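Local coordinates for protein beta-phenylalanine aminotransferase (PDB 4AO9) that probably transfers the amino group of beta-phenylalanine to a keto acid acceptor, as a pyridoxal-5'-phosphate-dependent aminotransferase of class III, at residues R169-G177 against F197-N205; A255-R266 against I278-I289. One frame throughout, in Å; residues are numbered along the deposited sequence.

Contact 1 (R169-G177 against F197-N205); sequences RRKIVVFSG and FDFLVLPYN
In Lys171 and Asp198, whose side chains leave the same face of the sheet, CG is turned away from the backbone N (chi1 -165° and -179°), and the bends at chi3 and chi4 of Lys171 bring NZ back to the syn lone pair of Asp198 OD2 at 2.7 Å, closing a salt bridge. On the other side of the sheet, Ile172 lies beside the Phe199 ring, both pointing the same way, with CG2 3.7 Å from CE1, while its CD1 reaches Phe197 CB. Val174 brings one methyl to each neighbour, CG1 to the Phe199 ring and CG2 to Val201 CG2. Phe175 shares its side with Val173, Leu200 and Leu202; its CE2 rests 3.8 Å from Leu202 CB, and CB meets the edge of the Tyr204 ring. Five nearly straight backbone hydrogen bonds run between the strands, from Ile172 N to Asp198 O at one end to Ser176 N to Leu202 O at the other. Beyond them Ser176 OG accepts Tyr204 N at 3.3 Å, and at the opposite end a water links Arg170 O to Asp198 N. Helix 152-167 packs on Ile172 and Phe197, and helix 240-253 on Phe175. This is parallel pairing at the margin of a predominantly parallel sheet: within the chain, strand 198-202 is the outermost strand of the large-domain sheet of a fold-type I aminotransferase.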
loop_
_atom_site.group_PDB
_atom_site.type_symbol
_atom_site.label_atom_id
_atom_site.label_comp_id
_atom_site.label_asym_id
_atom_site.label_seq_id
_atom_site.Cartn_x
_atom_site.Cartn_y
_atom_site.Cartn_z
ATOM N N ARG A 169 17.478 18.574 3.618
ATOM C CA ARG A 169 18.635 17.712 3.901
ATOM C C ARG A 169 18.356 16.303 3.398
ATOM O O ARG A 169 17.213 15.974 3.080
ATOM C CB ARG A 169 18.935 17.658 5.407
ATOM C CG ARG A 169 19.163 19.023 6.058
ATOM C CD ARG A 169 19.189 18.862 7.556
ATOM N NE ARG A 169 19.416 20.136 8.233
ATOM C CZ ARG A 169 19.691 20.238 9.526
ATOM N NH1 ARG A 169 19.773 19.146 10.283
ATOM N NH2 ARG A 169 19.913 21.438 10.052
ATOM N N ARG A 170 19.389 15.468 3.346
ATOM C CA ARG A 170 19.244 14.134 2.724
ATOM C C ARG A 170 19.497 12.925 3.615
ATOM O O ARG A 170 19.047 11.831 3.300
ATOM C CB ARG A 170 20.184 13.996 1.518
ATOM C CG ARG A 170 20.174 15.154 0.545
ATOM C CD ARG A 170 18.837 15.303 -0.112
ATOM N NE ARG A 170 18.483 14.117 -0.886
ATOM C CZ ARG A 170 17.264 13.863 -1.346
ATOM N NH1 ARG A 170 16.264 14.708 -1.109
ATOM N NH2 ARG A 170 17.046 12.763 -2.052
ATOM N N LYS A 171 20.251 13.095 4.697
ATOM C CA LYS A 171 20.677 11.939 5.474
ATOM C C LYS A 171 19.613 11.521 6.477
ATOM O O LYS A 171 18.991 12.359 7.132
ATOM C CB LYS A 171 22.010 12.223 6.158
ATOM C CG LYS A 171 22.678 10.971 6.684
ATOM C CD LYS A 171 24.058 11.240 7.274
ATOM C CE LYS A 171 25.076 11.701 6.228
ATOM N NZ LYS A 171 25.442 10.652 5.217
ATOM N N ILE A 172 19.397 10.214 6.590
ATOM C CA ILE A 172 18.362 9.660 7.455
ATOM C C ILE A 172 19.012 8.730 8.475
ATOM O O ILE A 172 19.687 7.776 8.101
ATOM C CB ILE A 172 17.331 8.867 6.634
ATOM C CG1 ILE A 172 16.665 9.784 5.602
ATOM C CG2 ILE A 172 16.296 8.205 7.573
ATOM C CD1 ILE A 172 15.830 9.028 4.572
ATOM N N VAL A 173 18.845 9.028 9.763
ATOM C CA VAL A 173 19.321 8.140 10.821
ATOM C C VAL A 173 18.258 7.108 11.162
ATOM O O VAL A 173 17.106 7.446 11.436
ATOM C CB VAL A 173 19.727 8.946 12.079
ATOM C CG1 VAL A 173 20.037 8.015 13.251
ATOM C CG2 VAL A 173 20.927 9.829 11.776
ATOM N N VAL A 174 18.665 5.844 11.101
ATOM C CA VAL A 174 17.838 4.707 11.512
ATOM C C VAL A 174 18.678 3.810 12.416
ATOM O O VAL A 174 19.875 4.074 12.638
ATOM C CB VAL A 174 17.329 3.894 10.291
ATOM C CG1 VAL A 174 16.288 4.708 9.507
ATOM C CG2 VAL A 174 18.495 3.440 9.391
ATOM N N PHE A 175 18.067 2.752 12.935
ATOM C CA PHE A 175 18.756 1.902 13.903
ATOM C C PHE A 175 18.827 0.459 13.499
ATOM O O PHE A 175 17.928 -0.058 12.832
ATOM C CB PHE A 175 18.187 2.122 15.312
ATOM C CG PHE A 175 18.346 3.535 15.741
ATOM C CD1 PHE A 175 17.394 4.489 15.383
ATOM C CD2 PHE A 175 19.514 3.955 16.358
ATOM C CE1 PHE A 175 17.592 5.838 15.682
ATOM C CE2 PHE A 175 19.714 5.292 16.673
ATOM C CZ PHE A 175 18.753 6.239 16.326
ATOM N N SER A 176 19.942 -0.173 13.877
ATOM C CA SER A 176 20.165 -1.588 13.612
ATOM C C SER A 176 18.966 -2.389 14.099
ATOM O O SER A 176 18.454 -2.143 15.196
ATOM C CB SER A 176 21.444 -2.051 14.325
ATOM O OG SER A 176 21.330 -1.906 15.732
ATOM N N GLY A 177 18.505 -3.323 13.272
ATOM C CA GLY A 177 17.316 -4.110 13.594
ATOM C C GLY A 177 15.994 -3.420 13.293
ATOM O O GLY A 177 14.938 -4.034 13.410
ATOM N N PHE A 197 17.790 5.543 -0.075
ATOM C CA PHE A 197 18.019 6.814 0.620
ATOM C C PHE A 197 19.419 6.773 1.234
ATOM O O PHE A 197 20.051 5.702 1.320
ATOM C CB PHE A 197 17.007 7.014 1.756
ATOM C CG PHE A 197 15.600 7.297 1.308
ATOM C CD1 PHE A 197 15.210 8.582 0.920
ATOM C CD2 PHE A 197 14.642 6.292 1.335
ATOM C CE1 PHE A 197 13.886 8.854 0.534
ATOM C CE2 PHE A 197 13.314 6.559 0.954
ATOM C CZ PHE A 197 12.946 7.835 0.548
ATOM N N ASP A 198 19.906 7.936 1.664
ATOM C CA ASP A 198 21.172 8.010 2.385
ATOM C C ASP A 198 20.965 7.671 3.865
ATOM O O ASP A 198 20.768 8.562 4.689
ATOM C CB ASP A 198 21.800 9.397 2.229
ATOM C CG ASP A 198 23.126 9.506 2.956
ATOM O OD1 ASP A 198 23.823 8.474 3.080
ATOM O OD2 ASP A 198 23.449 10.616 3.414
ATOM N N PHE A 199 21.007 6.385 4.195
ATOM C CA PHE A 199 20.809 5.940 5.573
ATOM C C PHE A 199 22.100 5.860 6.369
ATOM O O PHE A 199 23.080 5.256 5.910
ATOM C CB PHE A 199 20.144 4.561 5.599
ATOM C CG PHE A 199 18.715 4.559 5.152
ATOM C CD1 PHE A 199 17.730 5.197 5.904
ATOM C CD2 PHE A 199 18.336 3.895 3.978
ATOM C CE1 PHE A 199 16.390 5.186 5.492
ATOM C CE2 PHE A 199 17.008 3.888 3.569
ATOM C CZ PHE A 199 16.039 4.517 4.322
ATOM N N LEU A 200 22.075 6.433 7.574
ATOM C CA LEU A 200 23.127 6.227 8.573
ATOM C C LEU A 200 22.553 5.309 9.652
ATOM O O LEU A 200 21.621 5.694 10.371
ATOM C CB LEU A 200 23.557 7.566 9.172
ATOM C CG LEU A 200 24.508 7.526 10.369
ATOM C CD1 LEU A 200 25.819 6.815 10.024
ATOM C CD2 LEU A 200 24.793 8.938 10.843
ATOM N N VAL A 201 23.099 4.093 9.750
ATOM C CA VAL A 201 22.551 3.060 10.623
ATOM C C VAL A 201 23.357 3.008 11.914
ATOM O O VAL A 201 24.568 2.724 11.895
ATOM C CB VAL A 201 22.549 1.656 9.938
ATOM C CG1 VAL A 201 21.860 0.626 10.836
ATOM C CG2 VAL A 201 21.864 1.715 8.571
ATOM N N LEU A 202 22.681 3.278 13.027
ATOM C CA LEU A 202 23.314 3.362 14.339
ATOM C C LEU A 202 22.785 2.260 15.243
ATOM O O LEU A 202 21.704 1.726 15.009
ATOM C CB LEU A 202 23.027 4.736 14.957
ATOM C CG LEU A 202 23.539 5.967 14.199
ATOM C CD1 LEU A 202 23.240 7.249 14.982
ATOM C CD2 LEU A 202 25.037 5.868 13.900
ATOM N N PRO A 203 23.531 1.918 16.303
ATOM C CA PRO A 203 23.057 0.840 17.173
ATOM C C PRO A 203 21.838 1.232 18.010
ATOM O O PRO A 203 21.828 2.284 18.644
ATOM C CB PRO A 203 24.261 0.558 18.090
ATOM C CG PRO A 203 25.398 1.336 17.517
ATOM C CD PRO A 203 24.850 2.441 16.704
ATOM N N TYR A 204 20.814 0.384 18.016
ATOM C CA TYR A 204 19.658 0.627 18.882
ATOM C C TYR A 204 20.071 0.624 20.354
ATOM O O TYR A 204 20.915 -0.173 20.770
ATOM C CB TYR A 204 18.593 -0.436 18.637
ATOM C CG TYR A 204 17.203 -0.091 19.140
ATOM C CD1 TYR A 204 16.447 0.920 18.540
ATOM C CD2 TYR A 204 16.633 -0.801 20.189
ATOM C CE1 TYR A 204 15.159 1.216 18.977
ATOM C CE2 TYR A 204 15.341 -0.512 20.645
ATOM C CZ TYR A 204 14.608 0.485 20.028
ATOM O OH TYR A 204 13.337 0.776 20.452
ATOM N N ASN A 205 19.478 1.528 21.127
ATOM C CA ASN A 205 19.702 1.615 22.578
ATOM C C ASN A 205 21.110 2.008 22.996
ATOM O O ASN A 205 21.510 1.753 24.121
ATOM C CB ASN A 205 19.236 0.330 23.299
ATOM C CG ASN A 205 17.766 0.376 23.633
ATOM O OD1 ASN A 205 17.210 1.455 23.806
ATOM N ND2 ASN A 205 17.122 -0.789 23.728
HETATM O O HOH W 1 18.312 10.255 1.229
#

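Contact 2 (A255-R266 against I278-I289); sequences ALLVFDEVMTSR and IRSDLTTLGKYI. With PLP (pyridoxal-5'-phosphate), chain C.
Lys287 faces Val262 across the ends of two parallel strands, and its side chain can be followed outward to the cofactor. CB lies 4.1 Å from Val262 O; CG packs 3.9 Å from Val262 CG1; CD approaches C4A of pyridoxal-5'-phosphate; and past CE, where the chain bends at its last torsion, NZ is joined covalently to C4A at 1.5 Å. NZ also makes a weak hydrogen bond to O3 of the cofactor, near the methyl of Met263. Val262 CG1 lies over one face of the pyridine ring, 3.5 Å from C4, while CG2 leans on the Leu285 backbone. Asp260 OD2 lies 2.8 Å from N1 of the ring and is also held by His180 and Asn156; its OD1 accepts Val262 N in an Asx turn. Thr284 OG1, beside Asp260 CA, bonds to Asn156 as well.

Farther back, the strands are joined through Phe259 N to Leu282 O, Thr284 N to Phe259 O and Glu261 N to Thr284 O. Leu282 O is gripped twice, by Phe259 N and Ser280 OG from opposite faces of its plane. Asp281 OD2 receives Leu257 N on its anti side at 2.8 Å, and Arg247 and Arg301 balance the carboxylate. Next to the lysine in sequence, Tyr288 OH shares a hydrogen bond of 2.7 Å with Ser265 OG, which also meets a water that reaches Val262 O and accepts from Gly286 N; Arg266 CB packs obliquely against the tyrosine ring. The covalent link is consistent with the internal aldimine expected of the family, and the aspartate at N1 would be expected to favour a protonated pyridine nitrogen, making the ring a better electron sink for transamination.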
loop_
_atom_site.group_PDB
_atom_site.type_symbol
_atom_site.label_atom_id
_atom_site.label_comp_id
_atom_site.label_asym_id
_atom_site.label_seq_id
_atom_site.Cartn_x
_atom_site.Cartn_y
_atom_site.Cartn_z
ATOM N N ALA A 255 17.057 18.419 12.927
ATOM C CA ALA A 255 16.437 17.271 12.281
ATOM C C ALA A 255 15.054 17.046 12.865
ATOM O O ALA A 255 14.754 17.449 13.999
ATOM C CB ALA A 255 17.286 16.024 12.502
ATOM N N LEU A 256 14.212 16.376 12.088
ATOM C CA LEU A 256 12.926 15.922 12.615
ATOM C C LEU A 256 13.070 14.554 13.261
ATOM O O LEU A 256 13.787 13.695 12.752
ATOM C CB LEU A 256 11.877 15.871 11.497
ATOM C CG LEU A 256 11.533 17.164 10.745
ATOM C CD1 LEU A 256 10.392 16.879 9.781
ATOM C CD2 LEU A 256 11.114 18.270 11.699
ATOM N N LEU A 257 12.392 14.349 14.378
ATOM C CA LEU A 257 12.297 13.009 14.949
ATOM C C LEU A 257 10.990 12.406 14.476
ATOM O O LEU A 257 9.936 13.040 14.582
ATOM C CB LEU A 257 12.306 13.050 16.482
ATOM C CG LEU A 257 12.110 11.745 17.257
ATOM C CD1 LEU A 257 13.292 10.793 17.045
ATOM C CD2 LEU A 257 11.926 12.066 18.742
ATOM N N VAL A 258 11.066 11.195 13.934
ATOM C CA VAL A 258 9.870 10.466 13.506
ATOM C C VAL A 258 9.781 9.172 14.300
ATOM O O VAL A 258 10.699 8.337 14.259
ATOM C CB VAL A 258 9.885 10.169 11.987
ATOM C CG1 VAL A 258 8.665 9.334 11.590
ATOM C CG2 VAL A 258 9.957 11.466 11.179
ATOM N N PHE A 259 8.696 9.033 15.061
ATOM C CA PHE A 259 8.411 7.761 15.705
ATOM C C PHE A 259 7.527 6.898 14.813
ATOM O O PHE A 259 6.403 7.290 14.444
ATOM C CB PHE A 259 7.714 7.946 17.055
ATOM C CG PHE A 259 8.629 8.297 18.213
ATOM C CD1 PHE A 259 9.906 7.751 18.353
ATOM C CD2 PHE A 259 8.154 9.139 19.211
ATOM C CE1 PHE A 259 10.707 8.066 19.458
ATOM C CE2 PHE A 259 8.954 9.472 20.313
ATOM C CZ PHE A 259 10.221 8.943 20.434
ATOM N N ASP A 260 8.035 5.707 14.515
ATOM C CA ASP A 260 7.252 4.684 13.846
ATOM C C ASP A 260 6.449 3.955 14.918
ATOM O O ASP A 260 6.990 3.113 15.634
ATOM C CB ASP A 260 8.193 3.732 13.089
ATOM C CG ASP A 260 7.445 2.623 12.365
ATOM O OD1 ASP A 260 6.264 2.377 12.679
ATOM O OD2 ASP A 260 8.045 1.997 11.477
ATOM N N GLU A 261 5.169 4.308 15.027
ATOM C CA GLU A 261 4.266 3.660 15.988
ATOM C C GLU A 261 3.268 2.750 15.287
ATOM O O GLU A 261 2.195 2.450 15.813
ATOM C CB GLU A 261 3.572 4.688 16.896
ATOM C CG GLU A 261 4.550 5.478 17.783
ATOM C CD GLU A 261 3.991 5.756 19.151
ATOM O OE1 GLU A 261 3.972 4.824 19.972
ATOM O OE2 GLU A 261 3.545 6.892 19.381
ATOM N N VAL A 262 3.657 2.236 14.124
ATOM C CA VAL A 262 2.777 1.285 13.423
ATOM C C VAL A 262 2.396 0.133 14.352
ATOM O O VAL A 262 1.246 -0.294 14.370
ATOM C CB VAL A 262 3.413 0.780 12.104
ATOM C CG1 VAL A 262 2.632 -0.413 11.527
ATOM C CG2 VAL A 262 3.504 1.915 11.082
ATOM N N MET A 263 3.358 -0.355 15.122
ATOM C CA MET A 263 3.071 -1.364 16.142
ATOM C C MET A 263 2.827 -0.735 17.523
ATOM O O MET A 263 1.867 -1.078 18.216
ATOM C CB MET A 263 4.216 -2.370 16.200
ATOM C CG MET A 263 3.826 -3.685 16.773
ATOM S SD MET A 263 5.139 -4.864 16.437
ATOM C CE MET A 263 4.713 -5.524 14.832
ATOM N N THR A 264 3.677 0.198 17.935
ATOM C CA THR A 264 3.644 0.664 19.330
ATOM C C THR A 264 2.439 1.535 19.704
ATOM O O THR A 264 2.200 1.799 20.896
ATOM C CB THR A 264 4.945 1.387 19.750
ATOM O OG1 THR A 264 5.113 2.575 18.978
ATOM C CG2 THR A 264 6.169 0.488 19.560
ATOM N N SER A 265 1.664 1.993 18.717
ATOM C CA SER A 265 0.507 2.832 19.051
ATOM C C SER A 265 -0.524 2.075 19.870
ATOM O O SER A 265 -1.296 2.687 20.590
ATOM C CB SER A 265 -0.149 3.407 17.803
ATOM O OG SER A 265 -0.860 2.387 17.134
ATOM N N ARG A 266 -0.529 0.750 19.762
ATOM C CA ARG A 266 -1.490 -0.056 20.539
ATOM C C ARG A 266 -1.103 -0.322 21.984
ATOM O O ARG A 266 -1.910 -0.885 22.735
ATOM C CB ARG A 266 -1.826 -1.395 19.864
ATOM C CG ARG A 266 -0.662 -2.206 19.334
ATOM C CD ARG A 266 -1.176 -3.486 18.664
ATOM N NE ARG A 266 -1.392 -4.447 19.719
ATOM C CZ ARG A 266 -1.967 -5.644 19.633
ATOM N NH1 ARG A 266 -2.454 -6.143 18.493
ATOM N NH2 ARG A 266 -2.051 -6.352 20.742
ATOM N N ILE A 278 7.606 11.542 25.246
ATOM C CA ILE A 278 8.503 12.072 24.222
ATOM C C ILE A 278 7.709 12.387 22.962
ATOM O O ILE A 278 7.035 11.513 22.397
ATOM C CB ILE A 278 9.676 11.111 23.903
ATOM C CG1 ILE A 278 10.413 10.738 25.196
ATOM C CG2 ILE A 278 10.636 11.752 22.884
ATOM C CD1 ILE A 278 11.384 9.584 25.056
ATOM N N ARG A 279 7.798 13.639 22.531
ATOM C CA ARG A 279 7.044 14.142 21.383
ATOM C C ARG A 279 7.892 14.090 20.120
ATOM O O ARG A 279 8.911 14.768 20.037
ATOM C CB ARG A 279 6.584 15.584 21.630
ATOM C CG ARG A 279 5.923 16.256 20.420
ATOM C CD ARG A 279 4.421 16.036 20.404
ATOM N NE ARG A 279 3.680 17.088 21.104
ATOM C CZ ARG A 279 2.814 17.931 20.531
ATOM N NH1 ARG A 279 2.548 17.866 19.234
ATOM N NH2 ARG A 279 2.199 18.845 21.270
ATOM N N SER A 280 7.471 13.291 19.143
ATOM C CA SER A 280 8.102 13.325 17.818
ATOM C C SER A 280 7.450 14.371 16.914
ATOM O O SER A 280 6.298 14.752 17.105
ATOM C CB SER A 280 8.041 11.942 17.169
ATOM O OG SER A 280 6.695 11.492 17.074
ATOM N N ASP A 281 8.211 14.834 15.921
ATOM C CA ASP A 281 7.708 15.783 14.933
ATOM C C ASP A 281 6.688 15.173 13.981
ATOM O O ASP A 281 5.744 15.854 13.563
ATOM C CB ASP A 281 8.868 16.377 14.147
ATOM C CG ASP A 281 9.837 17.099 15.042
ATOM O OD1 ASP A 281 9.556 18.274 15.373
ATOM O OD2 ASP A 281 10.848 16.489 15.436
ATOM N N LEU A 282 6.880 13.895 13.655
ATOM C CA LEU A 282 5.903 13.098 12.904
ATOM C C LEU A 282 5.765 11.747 13.578
ATOM O O LEU A 282 6.678 11.302 14.298
ATOM C CB LEU A 282 6.321 12.890 11.438
ATOM C CG LEU A 282 6.484 14.144 10.573
ATOM C CD1 LEU A 282 7.127 13.766 9.244
ATOM C CD2 LEU A 282 5.150 14.840 10.328
ATOM N N THR A 283 4.633 11.095 13.316
ATOM C CA THR A 283 4.346 9.761 13.800
ATOM C C THR A 283 3.711 8.993 12.652
ATOM O O THR A 283 2.855 9.528 11.938
ATOM C CB THR A 283 3.350 9.823 14.962
ATOM O OG1 THR A 283 3.956 10.545 16.046
ATOM C CG2 THR A 283 2.970 8.416 15.443
ATOM N N THR A 284 4.113 7.735 12.497
ATOM C CA THR A 284 3.444 6.860 11.537
ATOM C C THR A 284 2.635 5.792 12.271
ATOM O O THR A 284 2.986 5.366 13.383
ATOM C CB THR A 284 4.428 6.239 10.549
ATOM O OG1 THR A 284 5.437 5.519 11.273
ATOM C CG2 THR A 284 5.086 7.342 9.697
ATOM N N LEU A 285 1.524 5.409 11.639
ATOM C CA LEU A 285 0.564 4.454 12.180
ATOM C C LEU A 285 0.189 3.443 11.108
ATOM O O LEU A 285 0.353 3.691 9.914
ATOM C CB LEU A 285 -0.707 5.192 12.610
ATOM C CG LEU A 285 -0.576 6.247 13.698
ATOM C CD1 LEU A 285 -1.901 7.010 13.803
ATOM C CD2 LEU A 285 -0.215 5.619 15.037
ATOM N N GLY A 286 -0.326 2.299 11.547
ATOM C CA GLY A 286 -0.762 1.275 10.619
ATOM C C GLY A 286 -1.415 0.124 11.337
ATOM O O GLY A 286 -1.964 0.270 12.440
ATOM N N LYS A 287 -1.344 -1.031 10.683
ATOM C CA LYS A 287 -1.887 -2.306 11.202
ATOM C C LYS A 287 -3.352 -2.125 11.716
ATOM O O LYS A 287 -4.247 -1.851 10.913
ATOM C CB LYS A 287 -0.865 -2.979 12.135
ATOM C CG LYS A 287 0.267 -3.514 11.204
ATOM C CD LYS A 287 1.149 -4.538 11.899
ATOM C CE LYS A 287 2.284 -5.090 11.023
ATOM N NZ LYS A 287 3.544 -4.360 11.299
ATOM N N TYR A 288 -3.598 -2.247 13.013
ATOM C CA TYR A 288 -4.982 -2.329 13.518
ATOM C C TYR A 288 -5.841 -1.069 13.366
ATOM O O TYR A 288 -7.063 -1.128 13.503
ATOM C CB TYR A 288 -4.965 -2.714 15.004
ATOM C CG TYR A 288 -4.530 -1.542 15.865
ATOM C CD1 TYR A 288 -3.178 -1.230 16.010
ATOM C CD2 TYR A 288 -5.471 -0.712 16.488
ATOM C CE1 TYR A 288 -2.773 -0.141 16.756
ATOM C CE2 TYR A 288 -5.071 0.384 17.253
ATOM C CZ TYR A 288 -3.716 0.653 17.381
ATOM O OH TYR A 288 -3.322 1.747 18.105
ATOM N N ILE A 289 -5.212 0.078 13.127
ATOM C CA ILE A 289 -5.951 1.336 13.074
ATOM C C ILE A 289 -7.004 1.352 11.954
ATOM O O ILE A 289 -8.018 2.035 12.071
ATOM C CB ILE A 289 -4.988 2.564 13.022
ATOM C CG1 ILE A 289 -4.106 2.636 14.282
ATOM C CG2 ILE A 289 -5.760 3.862 12.846
ATOM C CD1 ILE A 289 -4.742 3.338 15.480
HETATM N N1 PLP C . 6.674 -0.391 10.789
HETATM C C2 PLP C . 6.448 -1.241 11.790
HETATM C C2A PLP C . 7.076 -0.906 13.144
HETATM C C3 PLP C . 5.654 -2.374 11.591
HETATM O O3 PLP C . 5.457 -3.140 12.552
HETATM C C4 PLP C . 5.080 -2.656 10.340
HETATM C C4A PLP C . 4.180 -3.878 10.072
HETATM C C5 PLP C . 5.382 -1.739 9.308
HETATM C C6 PLP C . 6.179 -0.624 9.569
HETATM C C5A PLP C . 4.840 -1.937 7.880
HETATM O O4P PLP C . 3.486 -1.866 7.718
HETATM P P PLP C . 2.860 -2.590 6.423
HETATM O O1P PLP C . 3.130 -4.135 6.578
HETATM O O2P PLP C . 3.581 -2.050 5.138
HETATM O O3P PLP C . 1.418 -2.206 6.413
HETATM O O HOH W 2 4.517 9.355 18.518
HETATM O O HOH W 3 -0.625 1.743 14.490
#

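Both contacts pair parallel strands of the same seven-stranded sheet, yet their places in it differ. Contact 2 is buried well inside the sheet, where strand 256-260 has neighbours on both sides; contact 1 lies at its margin and is only partly buried, with strand 221-226 between it and contact 2. Their centres are 16 Å apart, and they meet in simple packing of Arg169 NH1 near Ala255 N. Contact 1 combines aliphatic and aromatic packing with one ion pair near its partly exposed end. Contact 2 instead gathers buried carboxylates, hydroxyls and water where its strands end, and there the cofactor is bound, whereas contact 1 is strand pairing and side-chain packing at the margin.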